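Local structure of DNA-binding response regulator (Paenisporosarcina sp. TG-14, 6JQS) at residues 17-22 / 34-39. The protein probably binds DNA through a LuxR-type helix-turn-helix to regulate transcription in a spore-forming bacterium. Sequence-based numbering, arbitrary orientation.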
loop_
_atom_site.group_PDB
_atom_site.type_symbol
_atom_site.label_atom_id
_atom_site.label_comp_id
_atom_site.label_asym_id
_atom_site.label_seq_id
_atom_site.Cartn_x
_atom_site.Cartn_y
_atom_site.Cartn_z
ATOM N N ARG A 17 5.086 1.201 -1.615
ATOM C CA ARG A 17 4.851 2.556 -1.024
ATOM C C ARG A 17 3.883 3.351 -1.905
ATOM O O ARG A 17 2.967 3.964 -1.373
ATOM C CB ARG A 17 6.162 3.342 -0.856
ATOM C CG ARG A 17 5.952 4.723 -0.238
ATOM C CD ARG A 17 7.208 5.599 -0.146
ATOM N NE ARG A 17 8.261 4.918 0.589
ATOM C CZ ARG A 17 9.213 4.167 0.028
ATOM N NH1 ARG A 17 9.261 4.002 -1.283
ATOM N NH2 ARG A 17 10.117 3.569 0.778
ATOM N N GLU A 18 4.013 3.299 -3.225
ATOM C CA GLU A 18 3.092 4.052 -4.112
ATOM C C GLU A 18 1.684 3.478 -4.002
ATOM O O GLU A 18 0.733 4.248 -4.133
ATOM C CB GLU A 18 3.401 3.954 -5.606
ATOM C CG GLU A 18 4.676 4.627 -6.076
ATOM C CD GLU A 18 4.942 4.226 -7.527
ATOM O OE1 GLU A 18 5.849 3.399 -7.766
ATOM O OE2 GLU A 18 4.199 4.712 -8.411
ATOM N N ILE A 19 1.533 2.157 -3.932
ATOM C CA ILE A 19 0.176 1.576 -3.755
ATOM C C ILE A 19 -0.493 2.103 -2.465
ATOM O O ILE A 19 -1.712 2.448 -2.504
ATOM C CB ILE A 19 0.216 0.043 -3.798
ATOM C CG1 ILE A 19 0.538 -0.457 -5.207
ATOM C CG2 ILE A 19 -1.103 -0.503 -3.254
ATOM C CD1 ILE A 19 1.002 -1.929 -5.250
ATOM N N PHE A 20 0.194 2.052 -1.334
ATOM C CA PHE A 20 -0.371 2.470 -0.033
ATOM C C PHE A 20 -0.582 3.998 -0.030
ATOM O O PHE A 20 -1.553 4.418 0.624
ATOM C CB PHE A 20 0.479 1.990 1.136
ATOM C CG PHE A 20 0.230 0.552 1.499
ATOM C CD1 PHE A 20 -0.793 0.233 2.361
ATOM C CD2 PHE A 20 0.872 -0.485 0.842
ATOM C CE1 PHE A 20 -1.150 -1.085 2.609
ATOM C CE2 PHE A 20 0.536 -1.812 1.124
ATOM C CZ PHE A 20 -0.473 -2.097 2.000
ATOM N N GLN A 21 0.291 4.801 -0.648
ATOM C CA GLN A 21 0.032 6.280 -0.746
ATOM C C GLN A 21 -1.281 6.531 -1.496
ATOM O O GLN A 21 -2.011 7.441 -1.129
ATOM C CB GLN A 21 1.206 7.020 -1.401
ATOM C CG GLN A 21 1.097 8.531 -1.226
ATOM C CD GLN A 21 1.093 8.951 0.236
ATOM O OE1 GLN A 21 2.111 8.957 0.911
ATOM N NE2 GLN A 21 -0.085 9.160 0.782
ATOM N N LEU A 22 -1.634 5.721 -2.494
ATOM C CA LEU A 22 -2.928 5.863 -3.189
ATOM C C LEU A 22 -4.096 5.351 -2.361
ATOM O O LEU A 22 -5.182 5.951 -2.512
ATOM C CB LEU A 22 -2.881 5.206 -4.587
ATOM C CG LEU A 22 -1.809 5.763 -5.531
ATOM C CD1 LEU A 22 -1.937 5.153 -6.926
ATOM C CD2 LEU A 22 -1.875 7.279 -5.647
ATOM N N ILE A 34 -4.829 0.832 -12.820
ATOM C CA ILE A 34 -4.872 1.768 -13.985
ATOM C C ILE A 34 -3.725 2.784 -13.842
ATOM O O ILE A 34 -2.834 2.779 -14.697
ATOM C CB ILE A 34 -6.264 2.413 -14.117
ATOM C CG1 ILE A 34 -7.301 1.362 -14.526
ATOM C CG2 ILE A 34 -6.234 3.595 -15.075
ATOM C CD1 ILE A 34 -8.728 1.857 -14.550
ATOM N N GLN A 35 -3.686 3.576 -12.770
ATOM C CA GLN A 35 -2.653 4.635 -12.617
ATOM C C GLN A 35 -1.231 4.067 -12.696
ATOM O O GLN A 35 -0.391 4.739 -13.291
ATOM C CB GLN A 35 -2.800 5.396 -11.304
ATOM C CG GLN A 35 -1.890 6.617 -11.269
ATOM C CD GLN A 35 -2.237 7.551 -10.141
ATOM O OE1 GLN A 35 -3.401 7.697 -9.769
ATOM N NE2 GLN A 35 -1.216 8.166 -9.571
ATOM N N LEU A 36 -0.929 2.919 -12.067
ATOM C CA LEU A 36 0.465 2.370 -12.041
ATOM C C LEU A 36 0.705 1.406 -13.222
ATOM O O LEU A 36 1.848 1.007 -13.421
ATOM C CB LEU A 36 0.734 1.690 -10.699
ATOM C CG LEU A 36 0.555 2.557 -9.447
ATOM C CD1 LEU A 36 0.818 1.730 -8.201
ATOM C CD2 LEU A 36 1.467 3.777 -9.456
ATOM N N LYS A 37 -0.335 1.073 -13.977
ATOM C CA LYS A 37 -0.283 0.260 -15.228
ATOM C C LYS A 37 0.196 -1.155 -14.867
ATOM O O LYS A 37 1.208 -1.617 -15.398
ATOM C CB LYS A 37 0.531 0.986 -16.312
ATOM C CG LYS A 37 -0.257 2.044 -17.091
ATOM C CD LYS A 37 0.438 2.596 -18.332
ATOM C CE LYS A 37 1.154 3.911 -18.099
ATOM N NZ LYS A 37 2.096 3.823 -16.960
ATOM N N ILE A 38 -0.541 -1.807 -13.973
ATOM C CA ILE A 38 -0.292 -3.207 -13.525
ATOM C C ILE A 38 -1.659 -3.848 -13.336
ATOM O O ILE A 38 -2.652 -3.100 -13.299
ATOM C CB ILE A 38 0.557 -3.247 -12.236
ATOM C CG1 ILE A 38 -0.160 -2.599 -11.045
ATOM C CG2 ILE A 38 1.943 -2.657 -12.470
ATOM C CD1 ILE A 38 0.620 -2.751 -9.742
ATOM N N SER A 39 -1.732 -5.155 -13.109
ATOM C CA SER A 39 -3.059 -5.801 -12.975
ATOM C C SER A 39 -3.605 -5.519 -11.576
ATOM O O SER A 39 -2.814 -5.301 -10.638
ATOM C CB SER A 39 -3.033 -7.276 -13.295
ATOM O OG SER A 39 -2.823 -8.039 -12.133
#
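The side-chain amide of Gln35 presents one face to Leu22, whose CD1 methyl stands almost squarely above the amide carbon, 4.0 Å from Gln35 CD; Leu22 CD2 stays on the same side of the amide plane but lies beyond its outer edge, away from CG, 4.1 Å from Gln35 NE2. The other flat group, the carboxylate of Glu18, is met at one oxygen: Leu36 CD2 comes to 3.1 Å from Glu18 OE2, a short approach for a methyl group, well tilted from the carboxylate plane and neither flat on its face nor along its edge. Gln35 gains its position by swinging CG opposite its own backbone N (chi1 -170°) and running extended, which carries the amide across to Leu22. These contacts illustrate how the first helix of a LuxR-type helix-turn-helix domain packs on the end of helix 29-36, the element preceding the turn. Leu36 is the centrepiece, and its two methyls part company, CD1 meeting Ile19 CG1 at 3.7 Å and CD2 turning to the carboxylate, while CG faces Leu22 CD1 at 4.4 Å. Right after Leu36 the chain leaves the helix through a Schellman motif, Lys37 taking a positive phi of 64°, and Ser39 sits at the N-cap position of helix 40-54, in such domains probably the recognition helix, its OG hydrogen-bonded to Thr42 OG1. Ile19, buried, also touches His46 and Ile47 of that helix.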